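Long-range contacts in beta-galactosidase (Trichoderma reesei, PDB 3OG2), which probably hydrolyses terminal non-reducing beta-D-galactose residues of beta-D-galactosides, as a family 35 glycoside hydrolase: residues E278-G282 with F303-Y308; D343-S347 with R356-L362. All blocks are in the same frame, centred on the assembly; numbering follows the deposited sequence. Where two conformers were deposited one is given.

Contact 1: E278-G282 with F303-Y308; sequences EFQGG and FERVFY. With MAN (alpha-D-mannopyranose), chain B.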
loop_
_atom_site.group_PDB
_atom_site.type_symbol
_atom_site.label_atom_id
_atom_site.label_comp_id
_atom_site.label_asym_id
_atom_site.label_seq_id
_atom_site.Cartn_x
_atom_site.Cartn_y
_atom_site.Cartn_z
ATOM N N GLU A 278 -6.678 -5.277 -9.356
ATOM C CA GLU A 278 -5.506 -4.467 -9.015
ATOM C C GLU A 278 -5.194 -3.606 -10.226
ATOM O O GLU A 278 -4.910 -4.160 -11.310
ATOM C CB GLU A 278 -4.224 -5.231 -8.725
ATOM C CG GLU A 278 -4.404 -6.239 -7.573
ATOM C CD GLU A 278 -3.176 -7.114 -7.499
ATOM O OE1 GLU A 278 -2.084 -6.780 -8.035
ATOM O OE2 GLU A 278 -3.260 -8.192 -6.867
ATOM N N PHE A 279 -5.242 -2.302 -10.054
ATOM C CA PHE A 279 -4.783 -1.405 -11.107
ATOM C C PHE A 279 -3.722 -0.491 -10.506
ATOM O O PHE A 279 -3.870 0.007 -9.385
ATOM C CB PHE A 279 -5.941 -0.612 -11.723
ATOM C CG PHE A 279 -5.410 0.103 -12.975
ATOM C CD1 PHE A 279 -5.256 -0.597 -14.188
ATOM C CD2 PHE A 279 -5.034 1.437 -12.911
ATOM C CE1 PHE A 279 -4.727 0.066 -15.291
ATOM C CE2 PHE A 279 -4.520 2.075 -14.024
ATOM C CZ PHE A 279 -4.341 1.399 -15.202
ATOM N N GLN A 280 -2.656 -0.243 -11.262
ATOM C CA GLN A 280 -1.507 0.508 -10.788
ATOM C C GLN A 280 -1.843 1.811 -10.076
ATOM O O GLN A 280 -2.465 2.737 -10.636
ATOM C CB GLN A 280 -0.655 0.800 -12.038
ATOM C CG GLN A 280 0.667 1.473 -11.699
ATOM C CD GLN A 280 1.718 1.196 -12.762
ATOM O OE1 GLN A 280 1.416 0.918 -13.936
ATOM N NE2 GLN A 280 2.980 1.239 -12.340
ATOM N N GLY A 281 -1.353 1.878 -8.835
ATOM C CA GLY A 281 -1.396 3.083 -8.014
ATOM C C GLY A 281 -0.014 3.545 -7.584
ATOM O O GLY A 281 0.052 4.492 -6.773
ATOM N N GLY A 282 1.029 2.901 -8.042
ATOM C CA GLY A 282 2.386 3.285 -7.696
ATOM C C GLY A 282 3.309 2.246 -8.316
ATOM O O GLY A 282 2.977 1.602 -9.335
ATOM N N PHE A 303 -0.744 10.594 -14.570
ATOM C CA PHE A 303 -1.030 9.181 -14.812
ATOM C C PHE A 303 -2.462 8.869 -14.409
ATOM O O PHE A 303 -3.201 8.166 -15.093
ATOM C CB PHE A 303 0.011 8.337 -14.042
ATOM C CG PHE A 303 -0.508 6.945 -13.742
ATOM C CD1 PHE A 303 -0.366 5.935 -14.673
ATOM C CD2 PHE A 303 -1.120 6.611 -12.534
ATOM C CE1 PHE A 303 -0.849 4.656 -14.431
ATOM C CE2 PHE A 303 -1.633 5.360 -12.266
ATOM C CZ PHE A 303 -1.487 4.364 -13.222
ATOM N N GLU A 304 -2.888 9.325 -13.223
ATOM C CA GLU A 304 -4.253 8.966 -12.763
ATOM C C GLU A 304 -5.303 9.485 -13.707
ATOM O O GLU A 304 -6.250 8.783 -14.097
ATOM C CB GLU A 304 -4.560 9.516 -11.350
ATOM C CG GLU A 304 -3.634 8.847 -10.307
ATOM C CD GLU A 304 -3.963 9.398 -8.936
ATOM O OE1 GLU A 304 -4.357 10.632 -8.865
ATOM O OE2 GLU A 304 -3.763 8.704 -7.948
ATOM N N ARG A 305 -5.185 10.774 -14.104
ATOM C CA ARG A 305 -6.337 11.258 -14.920
ATOM C C ARG A 305 -6.318 10.600 -16.297
ATOM O O ARG A 305 -7.423 10.296 -16.786
ATOM C CB ARG A 305 -6.377 12.749 -14.926
ATOM C CG ARG A 305 -5.160 13.352 -15.572
ATOM C CD ARG A 305 -4.990 14.800 -14.997
ATOM N NE ARG A 305 -3.981 15.443 -15.821
ATOM C CZ ARG A 305 -3.499 16.682 -15.638
ATOM N NH1 ARG A 305 -3.865 17.474 -14.612
ATOM N NH2 ARG A 305 -2.606 17.130 -16.526
ATOM N N VAL A 306 -5.162 10.331 -16.914
ATOM C CA VAL A 306 -5.223 9.658 -18.233
ATOM C C VAL A 306 -5.560 8.190 -18.097
ATOM O O VAL A 306 -6.467 7.665 -18.773
ATOM C CB VAL A 306 -3.889 9.829 -18.995
ATOM C CG1 VAL A 306 -3.925 9.073 -20.327
ATOM C CG2 VAL A 306 -3.546 11.304 -19.234
ATOM N N PHE A 307 -4.810 7.461 -17.234
ATOM C CA PHE A 307 -5.036 6.018 -17.204
ATOM C C PHE A 307 -6.310 5.600 -16.472
ATOM O O PHE A 307 -6.949 4.611 -16.858
ATOM C CB PHE A 307 -3.844 5.300 -16.530
ATOM C CG PHE A 307 -2.629 5.173 -17.433
ATOM C CD1 PHE A 307 -1.767 6.232 -17.625
ATOM C CD2 PHE A 307 -2.396 3.908 -18.049
ATOM C CE1 PHE A 307 -0.647 6.081 -18.401
ATOM C CE2 PHE A 307 -1.263 3.776 -18.869
ATOM C CZ PHE A 307 -0.404 4.844 -19.034
ATOM N N TYR A 308 -6.704 6.298 -15.413
ATOM C CA TYR A 308 -7.911 5.855 -14.683
ATOM C C TYR A 308 -9.148 6.183 -15.493
ATOM O O TYR A 308 -10.087 5.384 -15.574
ATOM C CB TYR A 308 -8.007 6.416 -13.282
ATOM C CG TYR A 308 -6.895 5.955 -12.333
ATOM C CD1 TYR A 308 -5.876 5.106 -12.735
ATOM C CD2 TYR A 308 -6.917 6.397 -11.016
ATOM C CE1 TYR A 308 -4.894 4.706 -11.843
ATOM C CE2 TYR A 308 -5.928 6.009 -10.120
ATOM C CZ TYR A 308 -4.930 5.162 -10.545
ATOM O OH TYR A 308 -3.953 4.783 -9.653
HETATM C C1 MAN B . -0.225 22.555 -14.034
HETATM C C2 MAN B . -1.282 22.060 -15.002
HETATM C C3 MAN B . -1.525 20.554 -14.877
HETATM C C4 MAN B . -0.182 19.848 -15.016
HETATM C C5 MAN B . 0.785 20.347 -13.929
HETATM C C6 MAN B . 2.193 19.745 -14.164
HETATM O O2 MAN B . -0.768 22.353 -16.291
HETATM O O3 MAN B . -2.417 20.112 -15.876
HETATM O O4 MAN B . -0.394 18.472 -14.814
HETATM O O5 MAN B . 0.922 21.756 -14.093
HETATM O O6 MAN B . 3.027 20.070 -13.064
HETATM O O HOH W 1 -2.758 6.180 -7.482
#

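Contact 2: D343-S347 with R356-L362; sequences DYGAS and REKYSEL. With NAG (2-acetamido-2-deoxy-beta-D-glucopyranose), chain C; MAN (alpha-D-mannopyranose), chain D; BMA (beta-D-mannopyranose), chain E.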
loop_
_atom_site.group_PDB
_atom_site.type_symbol
_atom_site.label_atom_id
_atom_site.label_comp_id
_atom_site.label_asym_id
_atom_site.label_seq_id
_atom_site.Cartn_x
_atom_site.Cartn_y
_atom_site.Cartn_z
ATOM N N ASP A 343 6.240 2.500 0.708
ATOM C CA ASP A 343 5.466 3.692 0.382
ATOM C C ASP A 343 4.774 3.550 -0.984
ATOM O O ASP A 343 3.645 4.017 -1.140
ATOM C CB ASP A 343 6.385 4.907 0.353
ATOM C CG ASP A 343 5.701 6.180 -0.103
ATOM O OD1 ASP A 343 5.178 6.920 0.785
ATOM O OD2 ASP A 343 5.658 6.423 -1.331
ATOM N N TYR A 344 5.470 2.908 -1.911
ATOM C CA TYR A 344 4.850 2.525 -3.219
ATOM C C TYR A 344 4.660 3.737 -4.101
ATOM O O TYR A 344 4.115 3.573 -5.204
ATOM C CB TYR A 344 3.547 1.723 -3.037
ATOM C CG TYR A 344 3.291 0.691 -4.112
ATOM C CD1 TYR A 344 3.949 -0.554 -4.099
ATOM C CD2 TYR A 344 2.372 0.968 -5.137
ATOM C CE1 TYR A 344 3.698 -1.497 -5.097
ATOM C CE2 TYR A 344 2.121 0.030 -6.140
ATOM C CZ TYR A 344 2.786 -1.177 -6.095
ATOM O OH TYR A 344 2.528 -2.090 -7.113
ATOM N N GLY A 345 5.041 4.949 -3.681
ATOM C CA GLY A 345 4.630 6.128 -4.445
ATOM C C GLY A 345 3.103 6.325 -4.416
ATOM O O GLY A 345 2.600 7.038 -5.290
ATOM N N ALA A 346 2.398 5.748 -3.445
ATOM C CA ALA A 346 0.934 5.724 -3.427
ATOM C C ALA A 346 0.348 7.097 -3.095
ATOM O O ALA A 346 1.018 8.016 -2.623
ATOM C CB ALA A 346 0.454 4.712 -2.389
ATOM N N SER A 347 -0.954 7.195 -3.352
ATOM C CA SER A 347 -1.684 8.456 -3.054
ATOM C C SER A 347 -1.669 8.796 -1.581
ATOM O O SER A 347 -1.708 9.994 -1.288
ATOM C CB SER A 347 -3.122 8.391 -3.543
ATOM O OG SER A 347 -3.819 7.305 -2.980
ATOM N N ARG A 356 0.268 14.527 -1.533
ATOM C CA ARG A 356 0.658 14.363 -2.963
ATOM C C ARG A 356 -0.497 14.785 -3.847
ATOM O O ARG A 356 -1.680 14.498 -3.543
ATOM C CB ARG A 356 0.990 12.897 -3.268
ATOM C CG ARG A 356 2.334 12.512 -2.602
ATOM C CD ARG A 356 2.582 11.016 -2.826
ATOM N NE ARG A 356 4.008 10.701 -2.640
ATOM C CZ ARG A 356 4.483 9.539 -2.246
ATOM N NH1 ARG A 356 3.690 8.515 -1.937
ATOM N NH2 ARG A 356 5.816 9.381 -2.140
ATOM N N GLU A 357 -0.173 15.468 -4.958
ATOM C CA GLU A 357 -1.257 15.938 -5.843
ATOM C C GLU A 357 -2.142 14.797 -6.316
ATOM O O GLU A 357 -3.353 14.954 -6.504
ATOM C CB GLU A 357 -0.652 16.690 -7.008
ATOM C CG GLU A 357 -1.741 17.398 -7.839
ATOM C CD GLU A 357 -1.241 18.578 -8.680
ATOM O OE1 GLU A 357 -0.142 19.159 -8.398
ATOM O OE2 GLU A 357 -1.950 18.958 -9.619
ATOM N N LYS A 358 -1.517 13.614 -6.501
ATOM C CA LYS A 358 -2.301 12.473 -6.983
ATOM C C LYS A 358 -3.421 12.124 -6.021
ATOM O O LYS A 358 -4.451 11.597 -6.436
ATOM C CB LYS A 358 -1.426 11.209 -7.249
ATOM C CG LYS A 358 -0.627 10.797 -6.019
ATOM C CD LYS A 358 0.282 9.623 -6.291
ATOM C CE LYS A 358 -0.484 8.353 -6.688
ATOM N NZ LYS A 358 0.477 7.246 -7.033
ATOM N N TYR A 359 -3.314 12.391 -4.734
ATOM C CA TYR A 359 -4.443 12.159 -3.801
ATOM C C TYR A 359 -5.627 13.012 -4.225
ATOM O O TYR A 359 -6.776 12.548 -4.315
ATOM C CB TYR A 359 -3.987 12.442 -2.341
ATOM C CG TYR A 359 -5.148 12.259 -1.379
ATOM C CD1 TYR A 359 -6.025 13.318 -1.073
ATOM C CD2 TYR A 359 -5.368 11.002 -0.768
ATOM C CE1 TYR A 359 -7.096 13.170 -0.217
ATOM C CE2 TYR A 359 -6.439 10.843 0.091
ATOM C CZ TYR A 359 -7.290 11.928 0.367
ATOM O OH TYR A 359 -8.363 11.825 1.216
ATOM N N SER A 360 -5.364 14.335 -4.380
ATOM C CA SER A 360 -6.497 15.237 -4.642
ATOM C C SER A 360 -7.116 14.949 -5.993
ATOM O O SER A 360 -8.346 15.048 -6.133
ATOM C CB SER A 360 -6.011 16.684 -4.563
ATOM O OG SER A 360 -5.439 16.935 -3.265
ATOM N N GLU A 361 -6.281 14.570 -6.986
ATOM C CA GLU A 361 -6.863 14.209 -8.300
ATOM C C GLU A 361 -7.715 12.949 -8.184
ATOM O O GLU A 361 -8.777 12.860 -8.796
ATOM C CB GLU A 361 -5.734 14.000 -9.283
ATOM C CG GLU A 361 -6.215 13.296 -10.557
ATOM C CD GLU A 361 -7.287 13.992 -11.366
ATOM O OE1 GLU A 361 -7.195 15.254 -11.455
ATOM O OE2 GLU A 361 -8.219 13.347 -11.967
ATOM N N LEU A 362 -7.266 11.970 -7.374
ATOM C CA LEU A 362 -8.058 10.737 -7.224
ATOM C C LEU A 362 -9.386 11.036 -6.563
ATOM O O LEU A 362 -10.405 10.425 -6.941
ATOM C CB LEU A 362 -7.223 9.738 -6.441
ATOM C CG LEU A 362 -7.780 8.344 -6.290
ATOM C CD1 LEU A 362 -8.183 7.723 -7.628
ATOM C CD2 LEU A 362 -6.704 7.472 -5.621
HETATM C C1 NAG C . -0.031 20.014 -2.205
HETATM C C2 NAG C . -0.684 20.510 -3.488
HETATM C C3 NAG C . -0.096 19.824 -4.703
HETATM C C4 NAG C . 1.433 19.993 -4.697
HETATM C C5 NAG C . 1.985 19.470 -3.354
HETATM C C6 NAG C . 3.477 19.708 -3.191
HETATM C C7 NAG C . -3.035 21.098 -3.057
HETATM C C8 NAG C . -4.412 20.566 -2.780
HETATM N N2 NAG C . -2.126 20.199 -3.416
HETATM O O3 NAG C . -0.660 20.322 -5.878
HETATM O O4 NAG C . 1.953 19.179 -5.753
HETATM O O5 NAG C . 1.361 20.241 -2.310
HETATM O O6 NAG C . 3.812 21.065 -3.429
HETATM O O7 NAG C . -2.740 22.278 -2.819
HETATM C C1 MAN D . 0.406 22.362 -9.216
HETATM C C2 MAN D . -0.240 21.770 -10.460
HETATM C C3 MAN D . -0.118 22.815 -11.595
HETATM C C4 MAN D . -0.797 24.135 -11.151
HETATM C C5 MAN D . -0.088 24.639 -9.872
HETATM C C6 MAN D . -0.815 25.877 -9.335
HETATM O O2 MAN D . -1.605 21.506 -10.175
HETATM O O3 MAN D . -0.871 22.282 -12.724
HETATM O O4 MAN D . -0.621 25.089 -12.177
HETATM O O5 MAN D . -0.196 23.613 -8.880
HETATM O O6 MAN D . -0.062 26.430 -8.244
HETATM C C1 BMA E . 2.911 19.753 -6.486
HETATM C C2 BMA E . 3.460 18.751 -7.511
HETATM C C3 BMA E . 4.499 19.458 -8.387
HETATM C C4 BMA E . 3.897 20.705 -9.050
HETATM C C5 BMA E . 3.302 21.611 -7.940
HETATM C C6 BMA E . 2.666 22.877 -8.459
HETATM O O2 BMA E . 2.398 18.184 -8.301
HETATM O O3 BMA E . 4.889 18.547 -9.407
HETATM O O4 BMA E . 4.979 21.403 -9.693
HETATM O O5 BMA E . 2.302 20.867 -7.188
HETATM O O6 BMA E . 1.779 22.556 -9.567
HETATM O O HOH W 2 0.103 11.862 -0.321
#

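Contact 1: E278-G282 with F303-Y308
Tyr308 meets Phe279 with the flank of its ring and Gln280 with its hydroxyl. The contact joins strand 275-280 to helix 301-313. From CB, CG of Tyr308 sits beside the backbone N and anti to the carbonyl carbon (chi1 -64°). This lays one ring face over Glu304 CA, which is 4.0 Å above the ring plane and over its centre. CD1 then passes Phe279 CE2 at 3.6 Å. CE1 comes to 3.4 Å from the same Phe279 CE2. The two rings meet rim to rim, with planes 77° apart, and neither lies over the other. At the tip, OH donates a hydrogen bond of 2.7 Å to Gln280 O, tilted 17° from the carbonyl plane. The hydroxyl also accepts a bond from a water, whose oxygen is 2.8 Å from Tyr308 OH. Glu304 OE2 lies within the reach of that water too. The hydroxyl is thus both donor and acceptor, which should limit rotation about its C-O bond. Phe307 CB adds an apolar contact at the edge of the Phe279 ring, 4.1 Å from CE2. The amide of Gln280 turns to other partners: NE2 bonds to Gly282 O and Gly243 O, and OE1 accepts from Leu242 N. The edge of the Phe303 ring lies against its backbone O. This is packing between a TIM-barrel strand and the helix outside it. Helix 301-313 is part of the beta-alpha-beta crossover from strand 275-280 to its parallel neighbour 318-321. Phe319 on the latter strand meets Tyr308 edge-to-face, and Gln365 of helix 357-370 touches Tyr308 as well.

Contact 2: D343-S347 with R356-L362
Arg356 meets Asp343 because two torsions aim them at each other: CG of Arg356 lies anti to its carbonyl carbon (chi1 -72°), with the chain extended to NE, and CG of Asp343 lies anti to the backbone N (chi1 175°). The guanidinium grips one oxygen end-on. NH1 meets the syn lone pair of Asp343 OD2 at 2.9 Å, and NH2 reaches the same OD2 at 3.1 Å. Carboxylate and guanidinium planes are 79° apart, yet OD2 lies in the guanidinium plane. Arg356 NH1 also donates to Ala346 O at 2.8 Å, in the carbonyl plane on a lone pair. Asp343 OD2 takes a third bond, 2.8 Å, from Gly345 N, which closes an Asx turn within the type I' turn 343-346. The chain of Lys358 bends at chi3, and its NZ donates to Gly345 O at 2.8 Å. The same nitrogen also bonds to Val299 O, its strongest partner. Ser347 packs its backbone O against Tyr359 CB at 3.5 Å. A water spans Ser347 O and Arg356 N. Glu357, which does not touch segment 343-347, accepts hydrogen bonds from two mannoses of the glycan. An alanine in place of Arg356 would probably leave the Asp343 carboxylate without its cationic mate and the Ala346 carbonyl without this donor. The salt bridge is buried, and Glu293 gives Arg356 NH2 a second carboxylate. The two carboxylates round Arg356 probably favour its charged form, although Arg349 also lies close by. The loop after strand 318-321 is thereby tied to the start of helix 357-370 by charge and by backbone carbonyls.

The two contacts follow one another along the chain, and their centres lie about 10 Å apart in the TIM-barrel domain. They touch directly: Lys358 NZ of contact 2 makes a probable hydrogen bond of 2.8 Å to Gly281 O of contact 1. Nearby, Tyr344 CE2 packs 3.3 Å from Gly282 C. Glu278, at the start of contact 1, belongs to the galactose site, which holds no galactose here. The Phe279 side chain is about 10 Å from that of Glu180, and the Ala346 side chain about 11 Å from that of Glu122. Away from this site, Arg305 hydrogen-bonds to one mannose of the protein-linked glycan, and Glu357 of contact 2 borders on other sugars of it.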